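PDB 5IXP: extracellular solute-binding protein family 1 from Kribbella flavida, which probably captures a solute outside the cell and delivers it to an ABC transporter for uptake, as solute-binding proteins of this family do. Local coordinates for residues A[309-313]-A[314-318]; A[89-93]-A[94-98]; A[301-304]-A[305-309]; A[288-291]-A[292-296]. All blocks are in the same frame, centred on the assembly; numbering follows the deposited sequence.

Interaction 1 of 4, residues A[309-313]-A[314-318]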
# COMPACT_ATOMS: atom_id res chain seq x y z
N SER A 309 -1.35 12.98 -1.99
CA SER A 309 -1.70 11.79 -1.24
C SER A 309 -3.21 11.54 -1.27
O SER A 309 -4.01 12.45 -1.07
CB SER A 309 -1.24 11.94 0.21
OG SER A 309 0.13 12.26 0.25
N PHE A 310 -3.59 10.28 -1.49
CA PHE A 310 -5.01 10.01 -1.70
C PHE A 310 -5.73 9.84 -0.36
O PHE A 310 -5.28 9.05 0.48
CB PHE A 310 -5.23 8.77 -2.57
CG PHE A 310 -6.61 8.68 -3.12
CD1 PHE A 310 -6.97 9.43 -4.23
CD2 PHE A 310 -7.57 7.92 -2.48
CE1 PHE A 310 -8.28 9.38 -4.73
CE2 PHE A 310 -8.88 7.86 -2.98
CZ PHE A 310 -9.23 8.60 -4.10
N PRO A 311 -6.83 10.56 -0.12
CA PRO A 311 -7.47 10.52 1.20
C PRO A 311 -8.05 9.15 1.54
O PRO A 311 -8.46 8.39 0.67
CB PRO A 311 -8.60 11.55 1.09
CG PRO A 311 -8.15 12.49 0.01
CD PRO A 311 -7.42 11.59 -0.99
N SER A 312 -8.07 8.85 2.84
CA SER A 312 -8.76 7.66 3.33
C SER A 312 -10.08 7.99 4.00
O SER A 312 -10.74 7.09 4.53
CB SER A 312 -7.86 6.88 4.29
OG SER A 312 -7.57 7.61 5.48
N THR A 313 -10.50 9.26 3.97
CA THR A 313 -11.72 9.71 4.63
C THR A 313 -12.83 9.83 3.59
O THR A 313 -12.67 10.55 2.59
CB THR A 313 -11.48 11.05 5.32
OG1 THR A 313 -10.87 11.96 4.39
CG2 THR A 313 -10.57 10.89 6.54
N VAL A 314 -13.95 9.16 3.83
CA VAL A 314 -14.95 9.02 2.76
C VAL A 314 -15.56 10.36 2.38
O VAL A 314 -15.98 10.55 1.22
CB VAL A 314 -16.03 8.00 3.15
CG1 VAL A 314 -15.43 6.61 3.30
CG2 VAL A 314 -16.75 8.43 4.43
N ASP A 315 -15.65 11.31 3.32
CA ASP A 315 -16.24 12.60 2.97
C ASP A 315 -15.42 13.33 1.91
O ASP A 315 -15.98 14.11 1.14
CB ASP A 315 -16.37 13.50 4.21
CG ASP A 315 -17.47 13.07 5.14
OD1 ASP A 315 -18.23 12.15 4.78
OD2 ASP A 315 -17.59 13.65 6.25
N ALA A 316 -14.11 13.12 1.89
CA ALA A 316 -13.28 13.78 0.89
C ALA A 316 -13.66 13.36 -0.52
O ALA A 316 -13.41 14.11 -1.47
CB ALA A 316 -11.79 13.50 1.15
N TYR A 317 -14.27 12.18 -0.68
CA TYR A 317 -14.65 11.71 -2.01
C TYR A 317 -15.86 12.45 -2.56
O TYR A 317 -16.19 12.27 -3.73
CB TYR A 317 -14.93 10.21 -1.99
CG TYR A 317 -13.81 9.35 -1.44
CD1 TYR A 317 -12.50 9.83 -1.39
CD2 TYR A 317 -14.06 8.06 -0.99
CE1 TYR A 317 -11.47 9.04 -0.88
CE2 TYR A 317 -13.05 7.27 -0.48
CZ TYR A 317 -11.75 7.77 -0.43
OH TYR A 317 -10.74 6.97 0.07
N GLU A 318 -16.53 13.25 -1.74
CA GLU A 318 -17.60 14.11 -2.22
C GLU A 318 -17.08 15.46 -2.69
O GLU A 318 -17.87 16.29 -3.16
CB GLU A 318 -18.67 14.32 -1.14
CG GLU A 318 -19.01 13.08 -0.34
CD GLU A 318 -20.13 12.26 -0.96
OE1 GLU A 318 -20.20 12.17 -2.20
OE2 GLU A 318 -20.94 11.70 -0.19
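The Y317 ring bears T313 O and V314 CA over one face, both displaced toward its rim, and P311 O lies at its edge, in the ring plane. F310 meets this ring obliquely: the planes are 31° apart, the centroids 5.5 Å, and F310 CE2 comes to 3.5 Å from Y317 CE1. One face of the F310 ring is occupied by the CD of its neighbour P311. The edge placement of P311 O follows from a hydrogen bond, Y317 OH giving its proton to P311 O at 2.8 Å; the C=O...donor angle is 139° and the hydroxyl is tilted from the carbonyl plane. Here the short strand 310-311, paired antiparallel with strand 108-121, runs out into a 3-10 turn. A316 N bonds to T313 O at 3.0 Å from above the carbonyl plane, and Y317 N bonds to V314 O. Next to it, P311 CB packs on A316 CB at 3.7 Å. T313 OG1, set between backbone N and carbonyl carbon (chi1 50°), faces the same methyl and is buried without a polar partner. The rings of F310 and Y317 both touch V340 of helix 335-344, while P311 and T313 rest on Q300 of helix 297-307.

Interaction 2 of 4, residues A[89-93]-A[94-98]. With FMT (formic acid), chain B.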
# COMPACT_ATOMS: atom_id res chain seq x y z
N SER A 89 -16.48 6.23 11.66
CA SER A 89 -17.19 6.33 10.38
C SER A 89 -16.60 7.36 9.42
O SER A 89 -17.01 7.40 8.25
CB SER A 89 -18.64 6.69 10.66
OG SER A 89 -18.66 7.81 11.51
N ARG A 90 -15.67 8.20 9.88
CA ARG A 90 -14.97 9.12 9.00
C ARG A 90 -14.16 8.38 7.95
O ARG A 90 -14.05 8.84 6.80
CB ARG A 90 -14.05 10.02 9.86
CG ARG A 90 -12.90 10.66 9.13
CD ARG A 90 -11.80 11.12 10.10
NE ARG A 90 -12.21 12.28 10.90
CZ ARG A 90 -11.39 12.93 11.72
NH1 ARG A 90 -11.84 13.99 12.39
NH2 ARG A 90 -10.13 12.54 11.86
N TRP A 91 -13.60 7.23 8.31
CA TRP A 91 -12.68 6.48 7.46
C TRP A 91 -13.37 5.31 6.77
O TRP A 91 -14.38 4.79 7.25
CB TRP A 91 -11.51 5.94 8.28
CG TRP A 91 -10.50 6.95 8.75
CD1 TRP A 91 -9.43 7.42 8.04
CD2 TRP A 91 -10.43 7.56 10.04
NE1 TRP A 91 -8.71 8.32 8.81
CE2 TRP A 91 -9.30 8.41 10.04
CE3 TRP A 91 -11.21 7.48 11.19
CZ2 TRP A 91 -8.95 9.19 11.14
CZ3 TRP A 91 -10.86 8.25 12.30
CH2 TRP A 91 -9.73 9.09 12.26
N LEU A 92 -12.79 4.89 5.65
CA LEU A 92 -13.07 3.56 5.10
C LEU A 92 -12.89 2.52 6.19
O LEU A 92 -11.93 2.56 6.96
CB LEU A 92 -12.12 3.27 3.94
CG LEU A 92 -12.31 4.14 2.70
CD1 LEU A 92 -11.07 4.13 1.84
CD2 LEU A 92 -13.55 3.67 1.90
N ASP A 93 -13.84 1.57 6.27
CA ASP A 93 -13.81 0.61 7.36
C ASP A 93 -12.51 -0.20 7.37
O ASP A 93 -11.95 -0.48 8.44
CB ASP A 93 -15.04 -0.31 7.31
CG ASP A 93 -15.25 -0.98 5.95
OD1 ASP A 93 -16.24 -1.74 5.83
OD2 ASP A 93 -14.46 -0.75 5.00
N TRP A 94 -12.00 -0.56 6.19
CA TRP A 94 -10.76 -1.34 6.16
C TRP A 94 -9.55 -0.52 6.62
O TRP A 94 -8.59 -1.09 7.16
CB TRP A 94 -10.51 -1.91 4.76
CG TRP A 94 -10.47 -0.93 3.61
CD1 TRP A 94 -11.51 -0.57 2.79
CD2 TRP A 94 -9.32 -0.23 3.11
NE1 TRP A 94 -11.09 0.32 1.84
CE2 TRP A 94 -9.74 0.54 2.01
CE3 TRP A 94 -7.98 -0.18 3.50
CZ2 TRP A 94 -8.88 1.35 1.28
CZ3 TRP A 94 -7.11 0.62 2.77
CH2 TRP A 94 -7.56 1.38 1.68
N LYS A 95 -9.57 0.80 6.43
CA LYS A 95 -8.48 1.62 6.95
C LYS A 95 -8.47 1.59 8.48
O LYS A 95 -7.41 1.45 9.09
CB LYS A 95 -8.61 3.06 6.43
CG LYS A 95 -7.46 4.00 6.89
CD LYS A 95 -6.17 3.70 6.14
CE LYS A 95 -5.05 4.68 6.52
NZ LYS A 95 -3.77 4.44 5.77
N VAL A 96 -9.64 1.71 9.10
CA VAL A 96 -9.72 1.65 10.56
C VAL A 96 -9.26 0.29 11.06
O VAL A 96 -8.51 0.18 12.04
CB VAL A 96 -11.15 1.96 11.05
CG1 VAL A 96 -11.23 1.82 12.57
CG2 VAL A 96 -11.59 3.33 10.61
N ALA A 97 -9.70 -0.78 10.37
CA ALA A 97 -9.44 -2.14 10.84
C ALA A 97 -7.95 -2.44 10.91
O ALA A 97 -7.50 -3.16 11.81
CB ALA A 97 -10.16 -3.14 9.93
N SER A 98 -7.17 -1.91 9.97
CA SER A 98 -5.75 -2.22 9.93
C SER A 98 -4.99 -1.64 11.11
O SER A 98 -3.87 -2.10 11.39
CB SER A 98 -5.11 -1.73 8.63
OG SER A 98 -5.68 -2.37 7.49
C FMT B . -14.99 14.30 11.15
O1 FMT B . -14.33 15.30 11.42
O2 FMT B . -14.75 13.55 10.20
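L92 lays its CB over one face of the W94 indole, 4.0 Å from the centroid of the five-membered ring and 22° off the normal, a CH-pi contact. The two side chains lie alongside each other and point the same way, which lets L92 CD1 reach W94 CZ2 at 3.6 Å. W94 gets there through its chi1 of 56°, which holds CG between its own backbone N and carbonyl carbon. Backbone bonds fix the turn that brings them together: L92 is the N-cap of helix 93-98, and its carbonyl oxygen takes V96 N at 3.2 Å with an N-H...acceptor angle of 161°, plus a weak bond from K95 N. The carboxylate of D93 folds back on the same helix start, where OD2 accepts a weak bond from W94 N at 2.7 Å. Before the cap, W91 CB packs on V96 CG2 at 3.5 Å, and its CD1 lies obliquely near K95 CG (4.1 Å). R90 takes no part in this packing; its guanidinium holds a formic acid molecule, probably from the crystallisation liquor, in its plane, with NE to O2 at 2.9 Å and NH1 to O1 at 3.0 Å, while NH2 bonds to A292 O. Buried polar ends are satisfied by neighbours: W91 NE1 bonds to G110 O, K95 NZ to D112 O and S273 O, and W94 NE1 to A343 O. L92 and W94 also rest on I113, so the helix start is seated between strands 108-121 and 269-276 on the one hand and helix 335-344 on the other.

Interaction 3 of 4, residues A[301-304]-A[305-309]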
# COMPACT_ATOMS: atom_id res chain seq x y z
N ILE A 301 -7.99 16.69 2.32
CA ILE A 301 -8.12 17.38 1.04
C ILE A 301 -6.96 18.35 0.83
O ILE A 301 -6.39 18.43 -0.26
CB ILE A 301 -9.48 18.08 0.94
CG1 ILE A 301 -10.59 17.04 0.82
CG2 ILE A 301 -9.49 19.06 -0.25
CD1 ILE A 301 -11.97 17.58 1.07
N LYS A 302 -6.58 19.10 1.87
CA LYS A 302 -5.45 20.02 1.73
C LYS A 302 -4.17 19.27 1.37
O LYS A 302 -3.41 19.72 0.51
CB LYS A 302 -5.25 20.82 3.02
CG LYS A 302 -6.38 21.76 3.34
CD LYS A 302 -6.18 22.33 4.74
CE LYS A 302 -7.42 23.02 5.26
NZ LYS A 302 -7.31 23.27 6.72
N VAL A 303 -3.93 18.13 2.02
CA VAL A 303 -2.75 17.32 1.73
C VAL A 303 -2.81 16.78 0.31
O VAL A 303 -1.81 16.77 -0.41
CB VAL A 303 -2.62 16.19 2.77
CG1 VAL A 303 -1.55 15.18 2.36
CG2 VAL A 303 -2.33 16.76 4.19
N PHE A 304 -3.99 16.32 -0.11
CA PHE A 304 -4.17 15.85 -1.49
C PHE A 304 -3.77 16.93 -2.49
O PHE A 304 -3.07 16.65 -3.47
CB PHE A 304 -5.62 15.42 -1.71
CG PHE A 304 -5.93 15.06 -3.14
CD1 PHE A 304 -5.53 13.85 -3.67
CD2 PHE A 304 -6.67 15.93 -3.94
CE1 PHE A 304 -5.82 13.51 -4.98
CE2 PHE A 304 -6.96 15.60 -5.26
CZ PHE A 304 -6.55 14.39 -5.78
N LYS A 305 -4.20 18.17 -2.28
CA LYS A 305 -3.84 19.22 -3.23
C LYS A 305 -2.37 19.59 -3.12
O LYS A 305 -1.77 19.98 -4.12
CB LYS A 305 -4.73 20.44 -3.06
CG LYS A 305 -6.19 20.08 -2.91
CD LYS A 305 -7.06 21.28 -3.11
CE LYS A 305 -6.87 22.28 -2.02
NZ LYS A 305 -8.17 22.64 -1.38
N LYS A 306 -1.78 19.48 -1.93
CA LYS A 306 -0.40 19.89 -1.76
C LYS A 306 0.58 18.86 -2.31
O LYS A 306 1.50 19.21 -3.05
CB LYS A 306 -0.12 20.16 -0.28
CG LYS A 306 1.16 20.94 -0.03
CD LYS A 306 1.48 21.04 1.46
CE LYS A 306 2.70 21.92 1.71
NZ LYS A 306 2.51 23.30 1.16
N VAL A 307 0.40 17.58 -1.96
CA VAL A 307 1.39 16.58 -2.31
C VAL A 307 0.79 15.39 -3.05
O VAL A 307 1.51 14.50 -3.49
CB VAL A 307 2.15 16.08 -1.06
CG1 VAL A 307 2.91 17.24 -0.41
CG2 VAL A 307 1.22 15.46 -0.06
N GLY A 308 -0.54 15.36 -3.21
CA GLY A 308 -1.16 14.33 -4.03
C GLY A 308 -1.57 13.06 -3.30
O GLY A 308 -2.09 12.14 -3.94
N SER A 309 -1.35 12.98 -1.99
CA SER A 309 -1.70 11.79 -1.24
C SER A 309 -3.21 11.54 -1.27
O SER A 309 -4.01 12.45 -1.07
CB SER A 309 -1.24 11.94 0.21
OG SER A 309 0.13 12.26 0.25
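The C-terminal turn of helix 297-307 closes at G308, where phi becomes positive (91°) and the chain leaves the helix. G308 N reaches back to two carbonyls, F304 O at 2.9 Å and V303 O at 3.4 Å, both weak bonds, so its N-H is shared between an i-4 and an i-5 acceptor. With phi positive, a side chain here would collide with V307 O, so its absence suits the position. The bond just before the exit is regular: V307 N to V303 O measures 2.8 Å and is nearly straight (174°). After G308 the chain turns so that the carbonyl of S309 comes back against F304. S309 O sits at the edge of the phenyl ring, in its plane, 3.3 Å from F304 CD1, and also receives a CA-H...O contact from F304 CA at 3.4 Å. F304 CG is anti to the backbone N (chi1 174°), which brings the ring edge to that oxygen. On a separate side of the turn, V303 CG1 packs against V307 CG2 at 3.7 Å and S309 CB at 3.9 Å, flanked by the residues before and after G308. K305, bent at its outer end, folds back over the preceding turn, its CG near I301 O and its NZ 4.0 Å from I301 CG2. Around this end, V303 touches L17 of helix 15-24, to which K306 (with D16) and K302 (with E20) add salt bridges, K302 NZ also bonding to Q299 OE1; F304 and K305 meet V322 and Q321 of helix 320-323, and S309 leads into strand 310-311.

Interaction 4 of 4, residues A[288-291]-A[292-296]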
# COMPACT_ATOMS: atom_id res chain seq x y z
N ALA A 288 -3.83 13.31 20.76
CA ALA A 288 -4.91 12.66 20.03
C ALA A 288 -5.78 13.68 19.30
O ALA A 288 -6.23 13.43 18.18
CB ALA A 288 -5.77 11.81 20.97
N LYS A 289 -6.01 14.84 19.92
CA LYS A 289 -6.81 15.88 19.28
C LYS A 289 -6.14 16.36 18.00
O LYS A 289 -6.79 16.53 16.96
CB LYS A 289 -7.05 17.06 20.22
CG LYS A 289 -8.03 18.07 19.62
CD LYS A 289 -7.96 19.48 20.22
CE LYS A 289 -8.06 19.47 21.71
NZ LYS A 289 -8.02 20.88 22.24
N LEU A 290 -4.82 16.61 18.07
CA LEU A 290 -4.10 17.07 16.89
C LEU A 290 -4.08 15.99 15.81
O LEU A 290 -4.28 16.29 14.62
CB LEU A 290 -2.68 17.49 17.27
CG LEU A 290 -1.75 17.82 16.08
CD1 LEU A 290 -2.32 18.96 15.22
CD2 LEU A 290 -0.32 18.15 16.56
N ALA A 291 -3.87 14.74 16.20
CA ALA A 291 -3.84 13.65 15.23
C ALA A 291 -5.20 13.50 14.54
O ALA A 291 -5.27 13.27 13.33
CB ALA A 291 -3.44 12.34 15.90
N ALA A 292 -6.28 13.64 15.31
CA ALA A 292 -7.61 13.57 14.71
C ALA A 292 -7.83 14.72 13.73
O ALA A 292 -8.43 14.54 12.66
CB ALA A 292 -8.68 13.57 15.80
N TRP A 293 -7.35 15.92 14.08
CA TRP A 293 -7.54 17.05 13.17
C TRP A 293 -6.71 16.88 11.90
O TRP A 293 -7.20 17.15 10.79
CB TRP A 293 -7.19 18.35 13.89
CG TRP A 293 -7.38 19.56 13.03
CD1 TRP A 293 -8.55 20.23 12.81
CD2 TRP A 293 -6.38 20.23 12.26
NE1 TRP A 293 -8.33 21.29 11.95
CE2 TRP A 293 -7.01 21.31 11.60
CE3 TRP A 293 -5.00 20.03 12.07
CZ2 TRP A 293 -6.32 22.18 10.76
CZ3 TRP A 293 -4.31 20.91 11.25
CH2 TRP A 293 -4.97 21.97 10.60
N LEU A 294 -5.46 16.44 12.04
CA LEU A 294 -4.61 16.26 10.86
C LEU A 294 -5.19 15.23 9.90
O LEU A 294 -4.89 15.27 8.70
CB LEU A 294 -3.20 15.83 11.29
CG LEU A 294 -2.32 16.91 11.95
CD1 LEU A 294 -1.11 16.24 12.61
CD2 LEU A 294 -1.87 17.98 10.95
N THR A 295 -5.99 14.28 10.40
CA THR A 295 -6.55 13.23 9.55
C THR A 295 -8.02 13.46 9.21
O THR A 295 -8.64 12.59 8.60
CB THR A 295 -6.37 11.86 10.20
OG1 THR A 295 -7.00 11.84 11.49
CG2 THR A 295 -4.87 11.55 10.35
N ALA A 296 -8.58 14.62 9.58
CA ALA A 296 -9.95 14.96 9.23
C ALA A 296 -10.09 15.21 7.72
O ALA A 296 -9.11 15.56 7.05
CB ALA A 296 -10.41 16.19 10.02
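Backbone hydrogen bonds join A288-A291 to the residues that follow in the regular i to i+4 pattern. A292 N meets A288 O at 2.9 Å, W293 N meets K289 O at 3.0 Å and L294 N meets L290 O at 2.8 Å; the last is the straightest of the three, with an N-H...acceptor angle of 166°. The pattern weakens at the next step, since T295 N lies 3.2 Å from A291 O with the angle down to 134°. This decline marks the C-terminal end of helix 284-294, T295 being the first residue to leave helical backbone angles. Side-chain polar contacts gather at the same place. T295 OG1 stands 2.9 Å from A291 O and 3.3 Å from A292 O, so its hydroxyl has two carbonyls of the last turn within reach. A292 O also accepts a bond from R90 NH2, and W293 O one from Q299 NE2 on the next helix. Apolar packing runs along another side of the helix: L290 CD1 approaches L294 CG at 3.9 Å and, obliquely, the W293 ring at CE3, 4.3 Å away. Beyond these, the W293 ring meets that of Y21 on helix 15-24 with the two planes well inclined to each other, at about 55°, L294 rests on L275 of strand 269-276, and A291 and A292 touch Y109 of strand 108-121.

In the fold
Along the chain the order is interaction 2, then 4, 3 and 1. Helices 284-294 and 297-307, carrying interactions 4 and 3, are consecutive, and interaction 3 runs into interaction 1 through the shared S309. Interactions 1 and 3 have centres about 10 Å apart and 1 and 2 about 12 Å; 2 and 3, about 19 Å apart, do not touch. Residues 89-93 link interactions 1 and 4: probable backbone hydrogen bonds join R90 to V314 and L92 to S312, while R90 also reaches the helix end of interaction 4. Strand 108-121 borders interactions 1, 2 and 4, consistent with the periplasmic-binding-protein fold, in which distant chain segments build one domain around a shared sheet.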